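Local coordinates for protein extracellular ligand-binding receptor (PDB 4M88) that probably binds amino acids outside the cytoplasmic membrane and hands them to an ABC transporter, at residues 15-20 with 206-211; 299-304 with 320-325. All coordinates share one frame; numbering follows the deposited sequence.

How the contacts relate
From the N terminus, the chain leaves strand 4-11 of the first lobe and passes through 15-20 into helix 18-37. Contact 1 is closed only when strand 201-205 of the second lobe has been completed and residues 206-211 enter helix 208-220, so it ties two separate lobes together over 185 intervening residues. Contact 2 opens later and closes a short loop: helix 286-303 ends, 15 residues including most of helix 312-321 follow, and the chain returns at 320-325. The loops stand in series, neither nesting nor crossing. The contacts lie on opposite sides of the chain's centre: one bridges lobes, the other packs the end of helix 286-303 against the turn after helix 312-321 and the start of strand 325-327.

Contact 1: residues 15-20 with 206-211; sequences GPLAAD and GPPPFI
Leu17 and Pro209 form the tightest apolar pair of this contact, CD1 of the leucine lying 3.5 Å from CD of the proline, closer than carbons usually pack. The two side chains meet at about a right angle, so a single methyl branch presses on the CD-CG side of the ring. Leu17 chi1 is -96°, well off a staggered position, and this twist swings the branch toward the prolines; some strain is plausible. The same methyl reaches Pro208 more loosely, at 4.4 Å from CD1 to CD. Pro16 adds a looser apolar contact, its CB 4.3 Å from Pro209 CG, and Phe55 lies against both Pro16 and Leu17.

The polar element is Asp20. Its carboxylate comes obliquely to Pro208, with OD2 only 3.0 Å from CB, a close carbon-oxygen approach and not a hydrogen bond. Having CG anti to the carbonyl carbon (chi1 -67°) turns the carboxylate toward Pro208, while OD1 of Asp20 is bonded to Gln237 NE2, which should limit rotation of the carboxylate.

Backbone bonds shape both sides. A type I turn from Gly15 to Ala18 brings Leu17 to the N-cap position of helix 18-37. Opposite, Pro207 is at the N-cap position of helix 208-220, and its O accepts from Ile211 N; Pro208 and Pro209 occupy the first turn, where a missing N-H costs no helical bond.

A bound glycerol, probably from crystallisation, approaches Pro209. Two helix starts, each following a strand of a different lobe, thus face each other, as across the interlobe cleft of type I periplasmic binding proteins, and the touching lobes are consistent with a closed cleft.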
ATOM      1  N   GLY A  15     -11.056  -6.713 -12.535  1.00 21.20           N
ATOM      2  CA  GLY A  15      -9.949  -6.165 -13.291  1.00 21.36           C
ATOM      3  C   GLY A  15      -8.618  -6.662 -12.771  1.00 19.26           C
ATOM      4  O   GLY A  15      -8.572  -7.600 -11.982  1.00 19.57           O
ATOM      5  N   PRO A  16      -7.524  -6.019 -13.198  1.00 22.53           N
ATOM      6  CA  PRO A  16      -6.177  -6.556 -12.972  1.00 22.22           C
ATOM      7  C   PRO A  16      -5.732  -6.511 -11.519  1.00 20.59           C
ATOM      8  O   PRO A  16      -4.733  -7.147 -11.185  1.00 20.57           O
ATOM      9  CB  PRO A  16      -5.286  -5.663 -13.844  1.00 24.96           C
ATOM     10  CG  PRO A  16      -6.048  -4.409 -14.023  1.00 27.28           C
ATOM     11  CD  PRO A  16      -7.504  -4.795 -14.018  1.00 24.17           C
ATOM     12  N   LEU A  17      -6.438  -5.769 -10.670  1.00 16.77           N
ATOM     13  CA  LEU A  17      -6.097  -5.745  -9.250  1.00 15.78           C
ATOM     14  C   LEU A  17      -7.074  -6.540  -8.386  1.00 18.16           C
ATOM     15  O   LEU A  17      -7.089  -6.379  -7.170  1.00 17.67           O
ATOM     16  CB  LEU A  17      -6.019  -4.312  -8.722  1.00 19.32           C
ATOM     17  CG  LEU A  17      -4.633  -3.684  -8.683  1.00 24.23           C
ATOM     18  CD1 LEU A  17      -4.078  -3.641 -10.065  1.00 23.68           C
ATOM     19  CD2 LEU A  17      -4.712  -2.278  -8.114  1.00 28.38           C
ATOM     20  N   ALA A  18      -7.879  -7.396  -9.008  1.00 19.69           N
ATOM     21  CA  ALA A  18      -8.928  -8.123  -8.289  1.00 17.62           C
ATOM     22  C   ALA A  18      -8.408  -8.856  -7.045  1.00 19.43           C
ATOM     23  O   ALA A  18      -9.030  -8.802  -5.981  1.00 20.30           O
ATOM     24  CB  ALA A  18      -9.621  -9.103  -9.220  1.00 15.10           C
ATOM     25  N   ALA A  19      -7.281  -9.551  -7.182  1.00 19.33           N
ATOM     26  CA  ALA A  19      -6.745 -10.333  -6.062  1.00 19.74           C
ATOM     27  C   ALA A  19      -6.283  -9.445  -4.912  1.00 22.97           C
ATOM     28  O   ALA A  19      -6.423  -9.794  -3.737  1.00 25.28           O
ATOM     29  CB  ALA A  19      -5.617 -11.228  -6.524  1.00 23.06           C
ATOM     30  N   ASP A  20      -5.708  -8.303  -5.245  1.00 17.28           N
ATOM     31  CA  ASP A  20      -5.183  -7.437  -4.195  1.00 17.35           C
ATOM     32  C   ASP A  20      -6.302  -6.698  -3.486  1.00 18.03           C
ATOM     33  O   ASP A  20      -6.228  -6.471  -2.274  1.00 15.28           O
ATOM     34  CB  ASP A  20      -4.146  -6.478  -4.759  1.00 21.78           C
ATOM     35  CG  ASP A  20      -2.879  -7.196  -5.220  1.00 31.11           C
ATOM     36  OD1 ASP A  20      -2.585  -8.303  -4.716  1.00 31.67           O
ATOM     37  OD2 ASP A  20      -2.179  -6.644  -6.084  1.00 34.22           O
ATOM     38  N   GLY A 206       5.356   0.588 -10.128  1.00 12.47           N
ATOM     39  CA  GLY A 206       4.100   0.513 -10.848  1.00 15.03           C
ATOM     40  C   GLY A 206       3.055  -0.220 -10.041  1.00 16.49           C
ATOM     41  O   GLY A 206       3.321  -0.631  -8.907  1.00 16.66           O
ATOM     42  N   PRO A 207       1.854  -0.384 -10.616  1.00 20.25           N
ATOM     43  CA  PRO A 207       0.796  -1.146  -9.952  1.00 18.45           C
ATOM     44  C   PRO A 207       1.252  -2.583  -9.796  1.00 16.96           C
ATOM     45  O   PRO A 207       2.114  -3.032 -10.559  1.00 17.88           O
ATOM     46  CB  PRO A 207      -0.371  -1.070 -10.943  1.00 21.94           C
ATOM     47  CG  PRO A 207      -0.086   0.132 -11.786  1.00 25.66           C
ATOM     48  CD  PRO A 207       1.407   0.199 -11.892  1.00 20.51           C
ATOM     49  N   PRO A 208       0.682  -3.303  -8.821  1.00 17.10           N
ATOM     50  CA  PRO A 208       1.070  -4.684  -8.535  1.00 15.98           C
ATOM     51  C   PRO A 208       1.260  -5.627  -9.739  1.00 18.29           C
ATOM     52  O   PRO A 208       2.281  -6.316  -9.766  1.00 17.78           O
ATOM     53  CB  PRO A 208      -0.052  -5.172  -7.620  1.00 18.77           C
ATOM     54  CG  PRO A 208      -0.462  -3.958  -6.887  1.00 21.57           C
ATOM     55  CD  PRO A 208      -0.340  -2.818  -7.877  1.00 20.62           C
ATOM     56  N   PRO A 209       0.317  -5.672 -10.707  1.00 19.90           N
ATOM     57  CA  PRO A 209       0.583  -6.631 -11.793  1.00 16.57           C
ATOM     58  C   PRO A 209       1.791  -6.231 -12.657  1.00 16.48           C
ATOM     59  O   PRO A 209       2.449  -7.106 -13.224  1.00 18.05           O
ATOM     60  CB  PRO A 209      -0.709  -6.609 -12.618  1.00 19.43           C
ATOM     61  CG  PRO A 209      -1.330  -5.270 -12.333  1.00 25.34           C
ATOM     62  CD  PRO A 209      -0.943  -4.931 -10.913  1.00 22.04           C
ATOM     63  N   PHE A 210       2.073  -4.933 -12.742  1.00 15.33           N
ATOM     64  CA  PHE A 210       3.238  -4.446 -13.474  1.00 15.16           C
ATOM     65  C   PHE A 210       4.531  -4.836 -12.762  1.00 14.44           C
ATOM     66  O   PHE A 210       5.531  -5.140 -13.399  1.00 14.21           O
ATOM     67  CB  PHE A 210       3.169  -2.924 -13.638  1.00 19.31           C
ATOM     68  CG  PHE A 210       4.336  -2.341 -14.389  1.00 15.24           C
ATOM     69  CD1 PHE A 210       4.285  -2.197 -15.771  1.00 16.69           C
ATOM     70  CD2 PHE A 210       5.475  -1.909 -13.711  1.00 13.30           C
ATOM     71  CE1 PHE A 210       5.359  -1.652 -16.466  1.00 13.11           C
ATOM     72  CE2 PHE A 210       6.559  -1.368 -14.400  1.00 16.91           C
ATOM     73  CZ  PHE A 210       6.502  -1.235 -15.778  1.00 18.03           C
ATOM     74  N   ILE A 211       4.522  -4.813 -11.438  1.00 13.41           N
ATOM     75  CA  ILE A 211       5.717  -5.206 -10.697  1.00  9.81           C
ATOM     76  C   ILE A 211       6.039  -6.677 -10.962  1.00 13.14           C
ATOM     77  O   ILE A 211       7.180  -7.029 -11.274  1.00 16.05           O
ATOM     78  CB  ILE A 211       5.534  -4.970  -9.200  1.00 14.43           C
ATOM     79  CG1 ILE A 211       5.401  -3.469  -8.932  1.00 19.10           C
ATOM     80  CG2 ILE A 211       6.711  -5.534  -8.427  1.00 18.23           C
ATOM     81  CD1 ILE A 211       4.830  -3.162  -7.564  1.00 22.26           C
TER

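Contact 2: residues 299-304 with 320-325; sequences GEALKH and STMGEI
Met322, a selenomethionine in this crystal, lays its CB over one face of the His304 imidazole, 3.8 Å from the ring centroid and 17° off the normal: a CH-pi contact, displaced toward the rim near NE2. The histidine has CG anti to its own N (chi1 -167°), which carries the ring out over the other segment. Beyond CG the Met322 chain runs extended, carrying SE obliquely past the ring to lie 4.1 Å from Ala301 CB. Ile325 completes the patch: its CG2 approaches His304 CD2 at an oblique angle, and its CD1 lies 4.3 Å from Glu300 CB. Farther out, the Glu300 carboxylate turns aside to a salt bridge with Arg296.

ND1 of His304 accepts from Lys306 N, which should restrain the ring's rotation and keep the face turned to Met322. With an alanine in place of His304, Met322 CB would probably lose the ring it packs on and the Lys306 amide its acceptor. Ala301 also packs on Leu315, Thr318 and Leu319, joining helix 286-303 to helix 312-321. The contact between the two segments is apolar and CH-pi in kind, so it should depend more on shape than on charge.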
ATOM      1  N   GLY A 299     -11.289   1.878  14.134  1.00 15.59           N
ATOM      2  CA  GLY A 299     -11.776   1.300  15.376  1.00 15.33           C
ATOM      3  C   GLY A 299     -11.116   1.907  16.596  1.00 15.47           C
ATOM      4  O   GLY A 299     -11.787   2.272  17.568  1.00 16.07           O
ATOM      5  N   GLU A 300      -9.792   2.020  16.569  1.00 12.81           N
ATOM      6  CA  GLU A 300      -9.091   2.575  17.725  1.00 14.46           C
ATOM      7  C   GLU A 300      -9.425   4.050  17.944  1.00 17.28           C
ATOM      8  O   GLU A 300      -9.532   4.502  19.083  1.00 17.40           O
ATOM      9  CB  GLU A 300      -7.575   2.359  17.631  1.00 20.62           C
ATOM     10  CG  GLU A 300      -7.137   0.886  17.555  1.00 23.41           C
ATOM     11  CD  GLU A 300      -7.444   0.072  18.812  1.00 37.56           C
ATOM     12  OE1 GLU A 300      -7.753   0.663  19.873  1.00 38.34           O
ATOM     13  OE2 GLU A 300      -7.360  -1.178  18.738  1.00 38.41           O
ATOM     14  N   ALA A 301      -9.607   4.805  16.864  1.00 14.31           N
ATOM     15  CA  ALA A 301     -10.012   6.199  17.019  1.00 13.81           C
ATOM     16  C   ALA A 301     -11.405   6.283  17.638  1.00 15.38           C
ATOM     17  O   ALA A 301     -11.645   7.096  18.524  1.00 18.92           O
ATOM     18  CB  ALA A 301      -9.990   6.923  15.672  1.00 12.36           C
ATOM     19  N   LEU A 302     -12.337   5.468  17.151  1.00 11.35           N
ATOM     20  CA  LEU A 302     -13.705   5.548  17.668  1.00 15.48           C
ATOM     21  C   LEU A 302     -13.814   5.129  19.139  1.00 17.44           C
ATOM     22  O   LEU A 302     -14.708   5.590  19.847  1.00 17.52           O
ATOM     23  CB  LEU A 302     -14.676   4.744  16.798  1.00 14.38           C
ATOM     24  CG  LEU A 302     -14.903   5.246  15.368  1.00 15.50           C
ATOM     25  CD1 LEU A 302     -15.863   4.315  14.645  1.00 17.08           C
ATOM     26  CD2 LEU A 302     -15.421   6.696  15.322  1.00 17.35           C
ATOM     27  N   LYS A 303     -12.899   4.273  19.596  1.00 13.59           N
ATOM     28  CA  LYS A 303     -12.910   3.772  20.981  1.00 14.26           C
ATOM     29  C   LYS A 303     -12.073   4.645  21.903  1.00 20.83           C
ATOM     30  O   LYS A 303     -12.059   4.457  23.119  1.00 22.83           O
ATOM     31  CB  LYS A 303     -12.367   2.340  21.033  1.00 17.02           C
ATOM     32  CG  LYS A 303     -13.297   1.324  20.406  1.00 26.51           C
ATOM     33  CD  LYS A 303     -12.575   0.032  20.069  1.00 36.21           C
ATOM     34  CE  LYS A 303     -12.486  -0.878  21.270  1.00 43.15           C
ATOM     35  NZ  LYS A 303     -12.346  -2.295  20.820  1.00 45.71           N
ATOM     36  N   HIS A 304     -11.354   5.591  21.318  1.00 15.59           N
ATOM     37  CA  HIS A 304     -10.410   6.401  22.080  1.00 19.59           C
ATOM     38  C   HIS A 304     -11.148   7.248  23.116  1.00 21.56           C
ATOM     39  O   HIS A 304     -12.219   7.773  22.830  1.00 23.66           O
ATOM     40  CB  HIS A 304      -9.610   7.288  21.126  1.00 24.71           C
ATOM     41  CG  HIS A 304      -8.411   7.920  21.754  1.00 26.97           C
ATOM     42  ND1 HIS A 304      -8.496   9.019  22.577  1.00 26.59           N
ATOM     43  CD2 HIS A 304      -7.096   7.600  21.680  1.00 25.93           C
ATOM     44  CE1 HIS A 304      -7.284   9.354  22.987  1.00 28.76           C
ATOM     45  NE2 HIS A 304      -6.418   8.508  22.458  1.00 25.75           N
ATOM     46  N   SER A 320      -7.052  13.427  14.356  1.00 16.67           N
ATOM     47  CA  SER A 320      -6.124  14.547  14.324  1.00 17.99           C
ATOM     48  C   SER A 320      -5.674  15.040  15.690  1.00 21.87           C
ATOM     49  O   SER A 320      -4.728  15.814  15.771  1.00 23.43           O
ATOM     50  CB  SER A 320      -6.725  15.719  13.540  1.00 25.66           C
ATOM     51  OG  SER A 320      -6.924  15.367  12.186  1.00 27.91           O
ATOM     52  N   THR A 321      -6.344  14.613  16.760  1.00 14.99           N
ATOM     53  CA  THR A 321      -6.040  15.152  18.082  1.00 16.02           C
ATOM     54  C   THR A 321      -5.688  14.110  19.144  1.00 21.60           C
ATOM     55  O   THR A 321      -5.349  14.477  20.266  1.00 21.64           O
ATOM     56  CB  THR A 321      -7.193  16.054  18.623  1.00 20.90           C
ATOM     57  OG1 THR A 321      -8.385  15.275  18.804  1.00 18.77           O
ATOM     58  CG2 THR A 321      -7.484  17.188  17.660  1.00 19.13           C
HETATM   59  N   MSE A 322      -5.760  12.827  18.799  1.00 16.91           N
HETATM   60  CA  MSE A 322      -5.487  11.774  19.785  1.00 21.59           C
HETATM   61  C   MSE A 322      -3.996  11.582  20.046  1.00 24.59           C
HETATM   62  O   MSE A 322      -3.611  10.880  20.980  1.00 25.80           O
HETATM   63  CB  MSE A 322      -6.110  10.441  19.357  1.00 16.95           C
HETATM   64  CG  MSE A 322      -5.529   9.852  18.086  1.00 15.64           C
HETATM   65 SE   MSE A 322      -6.565   8.309  17.407  0.70 25.25          SE
HETATM   66  CE  MSE A 322      -5.456   7.972  15.835  1.00 18.37           C
ATOM     67  N   GLY A 323      -3.160  12.194  19.214  1.00 19.91           N
ATOM     68  CA  GLY A 323      -1.723  12.051  19.363  1.00 19.79           C
ATOM     69  C   GLY A 323      -1.265  10.679  18.906  1.00 19.87           C
ATOM     70  O   GLY A 323      -1.957  10.001  18.135  1.00 21.28           O
ATOM     71  N   GLU A 324      -0.099  10.259  19.384  1.00 17.42           N
ATOM     72  CA  GLU A 324       0.447   8.964  18.990  1.00 23.17           C
ATOM     73  C   GLU A 324      -0.322   7.813  19.620  1.00 23.30           C
ATOM     74  O   GLU A 324      -0.512   7.770  20.836  1.00 27.30           O
ATOM     75  CB  GLU A 324       1.914   8.843  19.405  1.00 32.86           C
ATOM     76  CG  GLU A 324       2.906   9.387  18.399  1.00 46.08           C
ATOM     77  CD  GLU A 324       4.276   8.752  18.522  1.00 51.30           C
ATOM     78  OE1 GLU A 324       4.351   7.566  18.912  1.00 50.78           O
ATOM     79  OE2 GLU A 324       5.272   9.445  18.222  1.00 54.55           O
ATOM     80  N   ILE A 325      -0.743   6.864  18.795  1.00 20.73           N
ATOM     81  CA  ILE A 325      -1.324   5.651  19.326  1.00 23.72           C
ATOM     82  C   ILE A 325      -0.424   4.474  18.985  1.00 24.11           C
ATOM     83  O   ILE A 325       0.308   4.488  17.987  1.00 22.33           O
ATOM     84  CB  ILE A 325      -2.747   5.416  18.806  1.00 22.89           C
ATOM     85  CG1 ILE A 325      -2.742   5.273  17.289  1.00 19.57           C
ATOM     86  CG2 ILE A 325      -3.682   6.552  19.258  1.00 26.47           C
ATOM     87  CD1 ILE A 325      -4.043   4.725  16.747  1.00 21.70           C
TER